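PDB 5D6S: epoxyqueuosine reductase from Streptococcus thermophilus, which belongs to the QueG family of iron-sulfur proteins and holds cobalamin together with two iron/sulfur clusters in a single chain. Local coordinates for residues 242-248 with 320-324; 235-239 with 251-256; 49-54 with 91-95. All blocks are in the same frame, centred on the assembly; numbering follows the deposited sequence.

Contact 1 of 3, residues 242-248 with 320-324; sequences TQDKGMM and ILQRN
N324 and R323, neighbours on helix 318-331, turn their polar ends to backbone carbonyls of residues 242-248. N324 ND2 donates to T242 O over 3.1 Å in a nearly straight bond (167° at the hydrogen), lying in both the carbonyl and the amide plane and thus on a lone pair of the oxygen. The same nitrogen also serves I260 O, a double duty that suits the two N-H groups of a short amide. R323 NE reaches G246 O at 3.0 Å, tilted from the carbonyl plane. Its chain leaves with CG opposite the backbone N (chi1 156°) and bends at chi3 (81°), which brings NE to this carbonyl; the placing of the outer guanidinium nitrogens is doubtful.

Van der Waals contacts frame these bonds. The slim, flexible M248 side chain lays CE over one guanidinium face and also 3.5 Å from N324 OD1. I320 fills the side toward helix 238-243: its CD1 meets Q243 CA at 3.9 Å, while CG2 rests against D244 O. Q243 itself touches cobalamin and bonds S239 and W315.

T242 O, near the end of its helix, and G246 O in the following loop thus take donors from helix 318-331, and the G246 carbonyl dipole, with the D244 carboxylate farther off, probably helps to offset the buried charge of R323.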
ATOM      1  N   THR A 242      -4.954   5.144  -5.252  1.00 42.74           N
ATOM      2  CA  THR A 242      -5.544   3.862  -5.589  1.00 49.69           C
ATOM      3  C   THR A 242      -6.467   3.367  -4.472  1.00 53.03           C
ATOM      4  O   THR A 242      -7.348   2.565  -4.720  1.00 64.20           O
ATOM      5  CB  THR A 242      -4.487   2.786  -5.916  1.00 48.32           C
ATOM      6  OG1 THR A 242      -3.545   2.684  -4.846  1.00 52.44           O
ATOM      7  CG2 THR A 242      -3.774   3.159  -7.149  1.00 49.42           C
ATOM      8  N   GLN A 243      -6.285   3.867  -3.259  1.00 49.51           N
ATOM      9  CA  GLN A 243      -7.075   3.435  -2.115  1.00 47.36           C
ATOM     10  C   GLN A 243      -8.126   4.429  -1.675  1.00 47.45           C
ATOM     11  O   GLN A 243      -9.015   4.066  -0.906  1.00 46.39           O
ATOM     12  CB  GLN A 243      -6.157   3.201  -0.927  1.00 48.34           C
ATOM     13  CG  GLN A 243      -5.268   2.004  -1.102  1.00 53.79           C
ATOM     14  CD  GLN A 243      -4.368   1.817   0.091  1.00 52.95           C
ATOM     15  OE1 GLN A 243      -4.794   1.289   1.115  1.00 58.27           O
ATOM     16  NE2 GLN A 243      -3.109   2.223  -0.044  1.00 50.34           N
ATOM     17  N   ASP A 244      -8.024   5.674  -2.132  1.00 43.57           N
ATOM     18  CA  ASP A 244      -8.999   6.682  -1.752  1.00 44.66           C
ATOM     19  C   ASP A 244     -10.357   6.372  -2.386  1.00 43.92           C
ATOM     20  O   ASP A 244     -10.447   5.904  -3.520  1.00 49.37           O
ATOM     21  CB  ASP A 244      -8.547   8.083  -2.180  1.00 48.25           C
ATOM     22  CG  ASP A 244      -9.284   9.187  -1.445  1.00 48.73           C
ATOM     23  OD1 ASP A 244      -9.771   8.942  -0.326  1.00 53.11           O
ATOM     24  OD2 ASP A 244      -9.370  10.319  -1.976  1.00 61.21           O
ATOM     25  N   LYS A 245     -11.422   6.622  -1.650  1.00 45.07           N
ATOM     26  CA  LYS A 245     -12.761   6.446  -2.185  1.00 49.76           C
ATOM     27  C   LYS A 245     -13.156   7.645  -3.009  1.00 46.84           C
ATOM     28  O   LYS A 245     -12.465   8.626  -3.042  1.00 50.96           O
ATOM     29  CB  LYS A 245     -13.762   6.224  -1.073  1.00 51.30           C
ATOM     30  CG  LYS A 245     -13.592   4.870  -0.438  1.00 54.21           C
ATOM     31  CD  LYS A 245     -14.690   4.648   0.558  1.00 63.03           C
ATOM     32  CE  LYS A 245     -14.723   3.213   1.014  1.00 71.58           C
ATOM     33  NZ  LYS A 245     -15.581   3.169   2.226  1.00 86.61           N
ATOM     34  N   GLY A 246     -14.252   7.520  -3.723  1.00 48.15           N
ATOM     35  CA  GLY A 246     -14.700   8.573  -4.598  1.00 46.41           C
ATOM     36  C   GLY A 246     -14.097   8.517  -5.989  1.00 46.11           C
ATOM     37  O   GLY A 246     -13.708   7.467  -6.515  1.00 51.42           O
ATOM     38  N   MET A 247     -13.983   9.695  -6.558  1.00 48.66           N
ATOM     39  CA  MET A 247     -13.592   9.886  -7.903  1.00 40.71           C
ATOM     40  C   MET A 247     -12.134  10.328  -7.890  1.00 40.53           C
ATOM     41  O   MET A 247     -11.815  11.378  -7.348  1.00 44.31           O
ATOM     42  CB  MET A 247     -14.533  10.946  -8.447  1.00 39.84           C
ATOM     43  CG  MET A 247     -14.691  10.940  -9.920  1.00 50.97           C
ATOM     44  SD  MET A 247     -15.678   9.585 -10.576  1.00 52.80           S
ATOM     45  CE  MET A 247     -15.060   9.762 -12.249  1.00 50.32           C
ATOM     46  N   MET A 248     -11.240   9.534  -8.486  1.00 42.59           N
ATOM     47  CA  MET A 248      -9.817   9.905  -8.639  1.00 40.88           C
ATOM     48  C   MET A 248      -9.647  11.132  -9.510  1.00 45.26           C
ATOM     49  O   MET A 248     -10.073  11.116 -10.656  1.00 52.45           O
ATOM     50  CB  MET A 248      -9.014   8.760  -9.285  1.00 47.44           C
ATOM     51  CG  MET A 248      -7.492   8.969  -9.357  1.00 49.36           C
ATOM     52  SD  MET A 248      -6.505   7.582  -9.961  1.00 51.94           S
ATOM     53  CE  MET A 248      -6.944   6.245  -8.854  1.00 52.47           C
ATOM     54  N   ILE A 320     -13.113   0.224  -5.261  1.00 41.76           N
ATOM     55  CA  ILE A 320     -11.950   1.040  -5.587  1.00 47.10           C
ATOM     56  C   ILE A 320     -11.039   0.353  -6.627  1.00 44.24           C
ATOM     57  O   ILE A 320     -10.510   0.987  -7.539  1.00 47.99           O
ATOM     58  CB  ILE A 320     -11.119   1.440  -4.360  1.00 49.93           C
ATOM     59  CG1 ILE A 320     -10.751   0.229  -3.514  1.00 50.01           C
ATOM     60  CG2 ILE A 320     -11.845   2.476  -3.531  1.00 47.27           C
ATOM     61  CD1 ILE A 320      -9.591   0.518  -2.602  1.00 53.48           C
ATOM     62  N   LEU A 321     -10.933  -0.953  -6.533  1.00 43.53           N
ATOM     63  CA  LEU A 321     -10.140  -1.696  -7.502  1.00 46.79           C
ATOM     64  C   LEU A 321     -10.767  -1.715  -8.878  1.00 47.56           C
ATOM     65  O   LEU A 321     -10.064  -1.541  -9.858  1.00 55.96           O
ATOM     66  CB  LEU A 321      -9.894  -3.123  -7.006  1.00 52.20           C
ATOM     67  CG  LEU A 321      -9.234  -3.174  -5.618  1.00 49.29           C
ATOM     68  CD1 LEU A 321      -8.960  -4.608  -5.225  1.00 51.72           C
ATOM     69  CD2 LEU A 321      -7.933  -2.385  -5.619  1.00 47.21           C
ATOM     70  N   GLN A 322     -12.086  -1.898  -8.973  1.00 45.22           N
ATOM     71  CA  GLN A 322     -12.731  -1.901 -10.282  1.00 45.73           C
ATOM     72  C   GLN A 322     -12.668  -0.516 -10.927  1.00 49.55           C
ATOM     73  O   GLN A 322     -12.463  -0.405 -12.134  1.00 54.11           O
ATOM     74  CB  GLN A 322     -14.152  -2.438 -10.184  1.00 47.10           C
ATOM     75  CG  GLN A 322     -14.151  -3.930  -9.850  1.00 49.74           C
ATOM     76  CD  GLN A 322     -15.531  -4.544  -9.701  1.00 44.82           C
ATOM     77  OE1 GLN A 322     -16.498  -3.862  -9.348  1.00 42.56           O
ATOM     78  NE2 GLN A 322     -15.624  -5.852  -9.949  1.00 43.55           N
ATOM     79  N   ARG A 323     -12.826   0.541 -10.123  1.00 45.59           N
ATOM     80  CA  ARG A 323     -12.591   1.882 -10.631  1.00 46.68           C
ATOM     81  C   ARG A 323     -11.193   1.944 -11.277  1.00 47.62           C
ATOM     82  O   ARG A 323     -11.030   2.435 -12.379  1.00 41.36           O
ATOM     83  CB  ARG A 323     -12.705   2.957  -9.504  1.00 51.64           C
ATOM     84  CG  ARG A 323     -11.924   4.223  -9.840  1.00 48.56           C
ATOM     85  CD  ARG A 323     -12.212   5.466  -9.037  1.00 53.15           C
ATOM     86  NE  ARG A 323     -11.614   5.697  -7.698  1.00 53.97           N
ATOM     87  CZ  ARG A 323     -10.668   5.007  -7.073  1.00 56.19           C
ATOM     88  NH1 ARG A 323     -10.065   3.948  -7.589  1.00 62.69           N
ATOM     89  NH2 ARG A 323     -10.316   5.393  -5.869  1.00 54.97           N
ATOM     90  N   ASN A 324     -10.185   1.493 -10.528  1.00 46.52           N
ATOM     91  CA  ASN A 324      -8.806   1.551 -10.977  1.00 51.16           C
ATOM     92  C   ASN A 324      -8.590   0.727 -12.241  1.00 52.22           C
ATOM     93  O   ASN A 324      -7.838   1.116 -13.128  1.00 52.98           O
ATOM     94  CB  ASN A 324      -7.854   1.042  -9.887  1.00 52.04           C
ATOM     95  CG  ASN A 324      -7.898   1.895  -8.642  1.00 50.93           C
ATOM     96  OD1 ASN A 324      -8.349   3.035  -8.681  1.00 48.24           O
ATOM     97  ND2 ASN A 324      -7.419   1.360  -7.535  1.00 50.39           N
TER

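Contact 2 of 3, residues 235-239 with 251-256; sequences RRCLS and EFRKKI. With SF4 (iron/sulfur cluster), chain G.
Within the 4Fe-4S double cluster binding domain, R236 and L238 flank the cluster ligand C237 and pack on helix 250-255 through E251, F252 and K255, and on I256 just after it. C237 SG binds FE1 of the iron/sulfur cluster at 2.1 Å; C225, C263 and C266 also line this pocket. C237 is the N-cap of helix 238-243, and its SG accepts a weak bond from S239 N at 3.4 Å, so one thiolate side chain serves both metal and helix start.

The polar part is an end-on salt bridge. R236 NH1 donates to E251 OE1 at 3.1 Å and NH2 to OE2 at 2.7 Å, both oxygens being met on their syn sides. The match is not flat: guanidinium and carboxylate planes are 36° apart. K255 NZ, one helical turn beyond E251, takes the anti lone pair of OE2 at 3.1 Å and also bonds P222 O.

Beside this network F252 supplies bulk, with CE1 over one face of the R236 guanidinium. L238, with CG beside its backbone N (chi1 -65°), spreads its two methyls over residues 252-256: CD2 lies 3.8 Å from F252 CD1 and 4.2 Å from I256 CG2, and CD1 is 3.6 Å from K255 O. A branched leucine suits a place where two directions must be filled.

Two cations on E251 would probably stabilise its negative charge, and the network, together with the L238 packing, ties both chain neighbours of the cluster ligand to residues 251-256.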
ATOM      1  N   ARG A 235      -1.645  12.752   0.442  1.00 49.61           N
ATOM      2  CA  ARG A 235      -2.692  13.186  -0.413  1.00 47.56           C
ATOM      3  C   ARG A 235      -2.342  13.053  -1.910  1.00 50.30           C
ATOM      4  O   ARG A 235      -3.246  12.840  -2.711  1.00 55.16           O
ATOM      5  CB  ARG A 235      -2.889  14.655  -0.077  1.00 57.49           C
ATOM      6  CG  ARG A 235      -4.268  15.137   0.311  1.00 58.48           C
ATOM      7  CD  ARG A 235      -4.826  14.521   1.573  1.00 52.10           C
ATOM      8  NE  ARG A 235      -6.213  14.231   1.236  1.00 58.17           N
ATOM      9  CZ  ARG A 235      -6.995  13.319   1.805  1.00 51.56           C
ATOM     10  NH1 ARG A 235      -6.592  12.583   2.822  1.00 49.09           N
ATOM     11  NH2 ARG A 235      -8.204  13.156   1.326  1.00 56.06           N
ATOM     12  N   ARG A 236      -1.065  13.180  -2.288  1.00 44.87           N
ATOM     13  CA  ARG A 236      -0.630  13.011  -3.702  1.00 41.45           C
ATOM     14  C   ARG A 236       0.160  11.725  -3.960  1.00 41.66           C
ATOM     15  O   ARG A 236       0.666  11.512  -5.041  1.00 41.95           O
ATOM     16  CB  ARG A 236       0.190  14.200  -4.179  1.00 40.16           C
ATOM     17  CG  ARG A 236      -0.553  15.527  -4.095  1.00 45.78           C
ATOM     18  CD  ARG A 236       0.267  16.739  -4.552  1.00 49.16           C
ATOM     19  NE  ARG A 236       1.026  16.435  -5.769  1.00 50.41           N
ATOM     20  CZ  ARG A 236       0.515  16.421  -6.995  1.00 51.57           C
ATOM     21  NH1 ARG A 236      -0.779  16.737  -7.222  1.00 55.43           N
ATOM     22  NH2 ARG A 236       1.294  16.096  -8.006  1.00 46.87           N
ATOM     23  N   CYS A 237       0.274  10.861  -2.973  1.00 46.98           N
ATOM     24  CA  CYS A 237       0.829   9.542  -3.247  1.00 54.23           C
ATOM     25  C   CYS A 237      -0.175   8.735  -4.090  1.00 55.28           C
ATOM     26  O   CYS A 237      -1.360   8.680  -3.774  1.00 55.96           O
ATOM     27  CB  CYS A 237       1.152   8.748  -1.968  1.00 51.01           C
ATOM     28  SG  CYS A 237       2.184   7.296  -2.350  1.00 57.49           S
ATOM     29  N   LEU A 238       0.308   8.100  -5.144  1.00 51.97           N
ATOM     30  CA  LEU A 238      -0.525   7.217  -5.936  1.00 52.55           C
ATOM     31  C   LEU A 238      -0.957   6.009  -5.141  1.00 55.16           C
ATOM     32  O   LEU A 238      -1.991   5.410  -5.448  1.00 54.37           O
ATOM     33  CB  LEU A 238       0.220   6.751  -7.179  1.00 52.96           C
ATOM     34  CG  LEU A 238       0.586   7.827  -8.209  1.00 52.46           C
ATOM     35  CD1 LEU A 238       1.235   7.143  -9.394  1.00 53.80           C
ATOM     36  CD2 LEU A 238      -0.610   8.634  -8.653  1.00 51.00           C
ATOM     37  N   SER A 239      -0.175   5.608  -4.138  1.00 54.44           N
ATOM     38  CA  SER A 239      -0.605   4.472  -3.304  1.00 55.39           C
ATOM     39  C   SER A 239      -1.910   4.823  -2.614  1.00 54.13           C
ATOM     40  O   SER A 239      -2.819   3.993  -2.470  1.00 58.01           O
ATOM     41  CB  SER A 239       0.438   4.104  -2.263  1.00 55.09           C
ATOM     42  OG  SER A 239       0.053   2.922  -1.561  1.00 55.29           O
ATOM     43  N   GLU A 251      -5.534  14.197 -12.681  1.00 54.11           N
ATOM     44  CA  GLU A 251      -4.082  14.124 -12.749  1.00 54.11           C
ATOM     45  C   GLU A 251      -3.556  12.704 -12.554  1.00 52.65           C
ATOM     46  O   GLU A 251      -2.601  12.288 -13.225  1.00 58.73           O
ATOM     47  CB  GLU A 251      -3.452  15.031 -11.704  1.00 56.10           C
ATOM     48  CG  GLU A 251      -1.927  15.055 -11.737  1.00 66.29           C
ATOM     49  CD  GLU A 251      -1.313  15.884 -10.621  1.00 71.44           C
ATOM     50  OE1 GLU A 251      -2.020  16.757 -10.042  1.00 74.66           O
ATOM     51  OE2 GLU A 251      -0.114  15.659 -10.324  1.00 67.25           O
ATOM     52  N   PHE A 252      -4.133  11.987 -11.598  1.00 47.58           N
ATOM     53  CA  PHE A 252      -3.549  10.708 -11.177  1.00 46.65           C
ATOM     54  C   PHE A 252      -3.955   9.528 -12.035  1.00 45.76           C
ATOM     55  O   PHE A 252      -3.306   8.503 -11.987  1.00 49.21           O
ATOM     56  CB  PHE A 252      -3.880  10.411  -9.719  1.00 44.44           C
ATOM     57  CG  PHE A 252      -3.616  11.551  -8.817  1.00 45.75           C
ATOM     58  CD1 PHE A 252      -2.338  12.025  -8.659  1.00 49.30           C
ATOM     59  CD2 PHE A 252      -4.640  12.161  -8.133  1.00 53.36           C
ATOM     60  CE1 PHE A 252      -2.072  13.094  -7.825  1.00 48.94           C
ATOM     61  CE2 PHE A 252      -4.392  13.231  -7.295  1.00 52.10           C
ATOM     62  CZ  PHE A 252      -3.097  13.700  -7.144  1.00 49.89           C
ATOM     63  N   ARG A 253      -5.017   9.682 -12.820  1.00 49.23           N
ATOM     64  CA  ARG A 253      -5.539   8.605 -13.643  1.00 48.66           C
ATOM     65  C   ARG A 253      -4.475   8.103 -14.621  1.00 54.27           C
ATOM     66  O   ARG A 253      -4.128   6.901 -14.635  1.00 55.17           O
ATOM     67  CB  ARG A 253      -6.767   9.072 -14.405  1.00 51.57           C
ATOM     68  CG  ARG A 253      -7.926   9.489 -13.496  1.00 55.79           C
ATOM     69  CD  ARG A 253      -9.153   9.950 -14.263  1.00 54.64           C
ATOM     70  NE  ARG A 253     -10.122  10.618 -13.408  1.00 52.18           N
ATOM     71  CZ  ARG A 253     -11.231  11.198 -13.847  1.00 46.94           C
ATOM     72  NH1 ARG A 253     -11.560  11.187 -15.116  1.00 53.86           N
ATOM     73  NH2 ARG A 253     -12.032  11.782 -13.006  1.00 51.57           N
ATOM     74  N   LYS A 254      -3.952   9.024 -15.424  1.00 56.24           N
ATOM     75  CA  LYS A 254      -2.926   8.685 -16.408  1.00 60.15           C
ATOM     76  C   LYS A 254      -1.702   8.052 -15.710  1.00 59.24           C
ATOM     77  O   LYS A 254      -1.093   7.105 -16.205  1.00 56.71           O
ATOM     78  CB  LYS A 254      -2.535   9.940 -17.157  1.00 65.54           C
ATOM     79  CG  LYS A 254      -1.928   9.694 -18.512  1.00 78.28           C
ATOM     80  CD  LYS A 254      -1.520  11.021 -19.144  1.00 94.59           C
ATOM     81  CE  LYS A 254      -0.588  10.821 -20.335  1.00101.27           C
ATOM     82  NZ  LYS A 254      -0.129  12.124 -20.898  1.00103.38           N
ATOM     83  N   LYS A 255      -1.401   8.535 -14.513  1.00 55.21           N
ATOM     84  CA  LYS A 255      -0.177   8.163 -13.839  1.00 51.54           C
ATOM     85  C   LYS A 255      -0.147   6.821 -13.141  1.00 49.04           C
ATOM     86  O   LYS A 255       0.942   6.308 -12.869  1.00 46.75           O
ATOM     87  CB  LYS A 255       0.209   9.251 -12.837  1.00 53.74           C
ATOM     88  CG  LYS A 255       0.338  10.620 -13.487  1.00 56.03           C
ATOM     89  CD  LYS A 255       0.940  11.632 -12.536  1.00 55.27           C
ATOM     90  CE  LYS A 255       1.179  12.945 -13.233  1.00 55.05           C
ATOM     91  NZ  LYS A 255       1.642  13.986 -12.277  1.00 52.82           N
ATOM     92  N   ILE A 256      -1.292   6.250 -12.801  1.00 50.17           N
ATOM     93  CA  ILE A 256      -1.268   4.914 -12.185  1.00 47.23           C
ATOM     94  C   ILE A 256      -0.984   3.877 -13.253  1.00 51.96           C
ATOM     95  O   ILE A 256      -0.778   2.696 -12.929  1.00 61.94           O
ATOM     96  CB  ILE A 256      -2.534   4.529 -11.414  1.00 47.55           C
ATOM     97  CG1 ILE A 256      -3.749   4.410 -12.331  1.00 51.97           C
ATOM     98  CG2 ILE A 256      -2.851   5.561 -10.345  1.00 55.18           C
ATOM     99  CD1 ILE A 256      -4.939   3.737 -11.669  1.00 45.21           C
TER
HETATM  100 FE1  SF4 G 402       3.930   7.438  -3.549  1.00 53.29          FE
HETATM  101 FE2  SF4 G 402       4.694   6.414  -5.788  1.00 64.39          FE
HETATM  102 FE3  SF4 G 402       6.365   6.581  -3.792  1.00 60.87          FE
HETATM  103 FE4  SF4 G 402       5.662   8.708  -5.048  1.00 57.24          FE
HETATM  104  S1  SF4 G 402       6.704   7.075  -5.813  1.00 59.95           S
HETATM  105  S2  SF4 G 402       5.721   8.406  -2.985  1.00 56.03           S
HETATM  106  S3  SF4 G 402       3.633   8.170  -5.528  1.00 57.79           S
HETATM  107  S4  SF4 G 402       4.584   5.458  -3.888  1.00 54.43           S

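Contact 3 of 3, residues 49-54 with 91-95; sequences TTADDF and AKTII
T49 O accepts two bonds from the other strand: from I94 N at 2.7 Å, almost straight at 172°, and from T93 OG1 at 2.6 Å, the two donors coming from opposite faces of the carbonyl plane. T93 can add the second because its OG1 stands anti to the backbone N (chi1 -176°), turned to the neighbouring strand. With T49 N donating to I94 O at 3.0 Å, T49 and I94 form an antiparallel hydrogen-bonded pair joining the outermost strand 45-50 to strand 93-100 of the four-stranded sheet.

T50 and T93 follow as a non-hydrogen-bonded pair, after which the regular pairing ends. A51 N still reaches K92 O at 3.1 Å, but from well above the carbonyl plane, and on the far side of the strand K92 and T93 both face T197 in a classic beta bulge. T50 OG1 accepts from D52 N, an ST turn that leads the chain out of the sheet. R169 serves T49 OG1, lies against F54 in a cation-pi contact and takes the carbonyls of D52 and D53.

Packing follows. The small A51 suits close approach, its CB lying 3.7 Å from A91 CB. T49 and I94 lie side by side on one sheet face, CG2 of T49 being 4.0 Å from I94 CB. V166 of helix 163-169 touches both I94 and F54; between these two, I94 CD1 meets the ring edge at CE1 of F54, 4.4 Å away.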
ATOM      1  N   THR A  49      14.449  -2.058  21.228  1.00 76.90           N
ATOM      2  CA  THR A  49      14.588  -0.656  21.570  1.00 79.12           C
ATOM      3  C   THR A  49      13.776  -0.391  22.820  1.00 79.78           C
ATOM      4  O   THR A  49      12.982  -1.220  23.255  1.00 66.98           O
ATOM      5  CB  THR A  49      14.151   0.275  20.431  1.00 77.42           C
ATOM      6  OG1 THR A  49      14.002   1.609  20.934  1.00 81.04           O
ATOM      7  CG2 THR A  49      12.838  -0.178  19.855  1.00 84.81           C
ATOM      8  N   THR A  50      14.009   0.769  23.409  1.00 82.66           N
ATOM      9  CA  THR A  50      13.352   1.106  24.656  1.00 82.20           C
ATOM     10  C   THR A  50      11.909   1.473  24.360  1.00 79.57           C
ATOM     11  O   THR A  50      11.550   1.799  23.222  1.00 83.88           O
ATOM     12  CB  THR A  50      14.042   2.288  25.371  1.00 75.74           C
ATOM     13  OG1 THR A  50      13.902   3.475  24.583  1.00 74.02           O
ATOM     14  CG2 THR A  50      15.522   1.991  25.605  1.00 70.48           C
ATOM     15  N   ALA A  51      11.097   1.428  25.404  1.00 70.75           N
ATOM     16  CA  ALA A  51       9.775   2.018  25.381  1.00 63.85           C
ATOM     17  C   ALA A  51       9.848   3.534  25.616  1.00 66.99           C
ATOM     18  O   ALA A  51       8.883   4.136  26.087  1.00 65.46           O
ATOM     19  CB  ALA A  51       8.906   1.367  26.436  1.00 66.13           C
ATOM     20  N   ASP A  52      10.993   4.154  25.329  1.00 69.60           N
ATOM     21  CA  ASP A  52      11.108   5.599  25.484  1.00 78.93           C
ATOM     22  C   ASP A  52      10.238   6.239  24.436  1.00 70.36           C
ATOM     23  O   ASP A  52      10.142   5.739  23.303  1.00 67.77           O
ATOM     24  CB  ASP A  52      12.547   6.095  25.300  1.00 90.14           C
ATOM     25  CG  ASP A  52      13.421   5.827  26.510  1.00 96.83           C
ATOM     26  OD1 ASP A  52      12.904   5.378  27.551  1.00104.00           O
ATOM     27  OD2 ASP A  52      14.635   6.081  26.417  1.00102.19           O
ATOM     28  N   ASP A  53       9.613   7.340  24.808  1.00 62.06           N
ATOM     29  CA  ASP A  53       8.726   7.983  23.887  1.00 75.30           C
ATOM     30  C   ASP A  53       9.458   8.514  22.626  1.00 77.41           C
ATOM     31  O   ASP A  53      10.669   8.358  22.480  1.00 80.56           O
ATOM     32  CB  ASP A  53       7.849   9.017  24.603  1.00 83.68           C
ATOM     33  CG  ASP A  53       8.626   9.997  25.426  1.00 91.00           C
ATOM     34  OD1 ASP A  53       9.482  10.705  24.839  1.00106.82           O
ATOM     35  OD2 ASP A  53       8.328  10.109  26.640  1.00 86.70           O
ATOM     36  N   PHE A  54       8.706   9.080  21.695  1.00 76.30           N
ATOM     37  CA  PHE A  54       9.242   9.470  20.406  1.00 71.21           C
ATOM     38  C   PHE A  54       8.965  10.942  20.137  1.00 69.38           C
ATOM     39  O   PHE A  54       8.741  11.318  18.989  1.00 75.10           O
ATOM     40  CB  PHE A  54       8.580   8.665  19.274  1.00 68.15           C
ATOM     41  CG  PHE A  54       8.914   7.194  19.248  1.00 59.53           C
ATOM     42  CD1 PHE A  54       8.274   6.311  20.099  1.00 56.89           C
ATOM     43  CD2 PHE A  54       9.813   6.694  18.315  1.00 56.07           C
ATOM     44  CE1 PHE A  54       8.565   4.965  20.078  1.00 52.17           C
ATOM     45  CE2 PHE A  54      10.113   5.342  18.280  1.00 56.00           C
ATOM     46  CZ  PHE A  54       9.491   4.475  19.161  1.00 53.87           C
ATOM     47  N   ALA A  91       5.329  -0.786  30.097  1.00 73.49           N
ATOM     48  CA  ALA A  91       6.191  -0.826  28.927  1.00 73.46           C
ATOM     49  C   ALA A  91       7.624  -0.511  29.288  1.00 71.31           C
ATOM     50  O   ALA A  91       7.908   0.442  30.000  1.00 65.07           O
ATOM     51  CB  ALA A  91       5.698   0.140  27.870  1.00 77.69           C
ATOM     52  N   LYS A  92       8.518  -1.319  28.741  1.00 78.70           N
ATOM     53  CA  LYS A  92       9.914  -1.281  29.097  1.00 81.14           C
ATOM     54  C   LYS A  92      10.789  -1.394  27.846  1.00 78.47           C
ATOM     55  O   LYS A  92      11.694  -0.603  27.652  1.00 75.32           O
ATOM     56  CB  LYS A  92      10.200  -2.418  30.081  1.00 93.92           C
ATOM     57  CG  LYS A  92      11.231  -2.075  31.135  1.00102.39           C
ATOM     58  CD  LYS A  92      10.691  -1.066  32.139  1.00108.40           C
ATOM     59  CE  LYS A  92      11.701   0.055  32.356  1.00112.73           C
ATOM     60  NZ  LYS A  92      11.248   1.055  33.356  1.00112.75           N
ATOM     61  N   THR A  93      10.526  -2.385  27.003  1.00 79.04           N
ATOM     62  CA  THR A  93      11.178  -2.465  25.702  1.00 84.81           C
ATOM     63  C   THR A  93      10.154  -2.701  24.582  1.00 88.98           C
ATOM     64  O   THR A  93       9.014  -3.106  24.843  1.00 89.72           O
ATOM     65  CB  THR A  93      12.278  -3.554  25.674  1.00 88.15           C
ATOM     66  OG1 THR A  93      12.954  -3.522  24.411  1.00 99.35           O
ATOM     67  CG2 THR A  93      11.704  -4.941  25.865  1.00 86.80           C
ATOM     68  N   ILE A  94      10.555  -2.402  23.343  1.00 87.47           N
ATOM     69  CA  ILE A  94       9.748  -2.673  22.136  1.00 77.79           C
ATOM     70  C   ILE A  94      10.568  -3.520  21.184  1.00 69.78           C
ATOM     71  O   ILE A  94      11.701  -3.183  20.873  1.00 67.34           O
ATOM     72  CB  ILE A  94       9.344  -1.383  21.373  1.00 74.17           C
ATOM     73  CG1 ILE A  94       8.440  -0.491  22.235  1.00 76.02           C
ATOM     74  CG2 ILE A  94       8.610  -1.737  20.093  1.00 73.53           C
ATOM     75  CD1 ILE A  94       8.235   0.907  21.689  1.00 73.40           C
ATOM     76  N   ILE A  95       9.965  -4.591  20.690  1.00 68.16           N
ATOM     77  CA  ILE A  95      10.626  -5.496  19.757  1.00 65.36           C
ATOM     78  C   ILE A  95      10.045  -5.284  18.373  1.00 71.48           C
ATOM     79  O   ILE A  95       8.871  -5.569  18.139  1.00 67.28           O
ATOM     80  CB  ILE A  95      10.397  -6.965  20.139  1.00 63.84           C
ATOM     81  CG1 ILE A  95      10.705  -7.169  21.627  1.00 70.66           C
ATOM     82  CG2 ILE A  95      11.229  -7.871  19.251  1.00 60.20           C
ATOM     83  CD1 ILE A  95      10.333  -8.541  22.168  1.00 74.40           C
TER

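Contact 3 comes first along the chain and closes before the others open; it lies in the four-stranded antiparallel sheet, with its centre about 37 Å from that of contact 1 and about 36 Å from that of contact 2, across the chain's centre. Contacts 1 and 2 interleave in sequence, share helix 238-243 and have centres about 10 Å apart. They touch directly: R253 NE probably donates to M248 O at 2.8 Å, and T242 CG2 packs on I256 CG2. Helix 238-243 therefore links the cluster site of contact 2 to helix 318-331 of contact 1, and it also borders cobalamin, whereas contact 3 builds the edge of the sheet on the opposite side of the chain's centre.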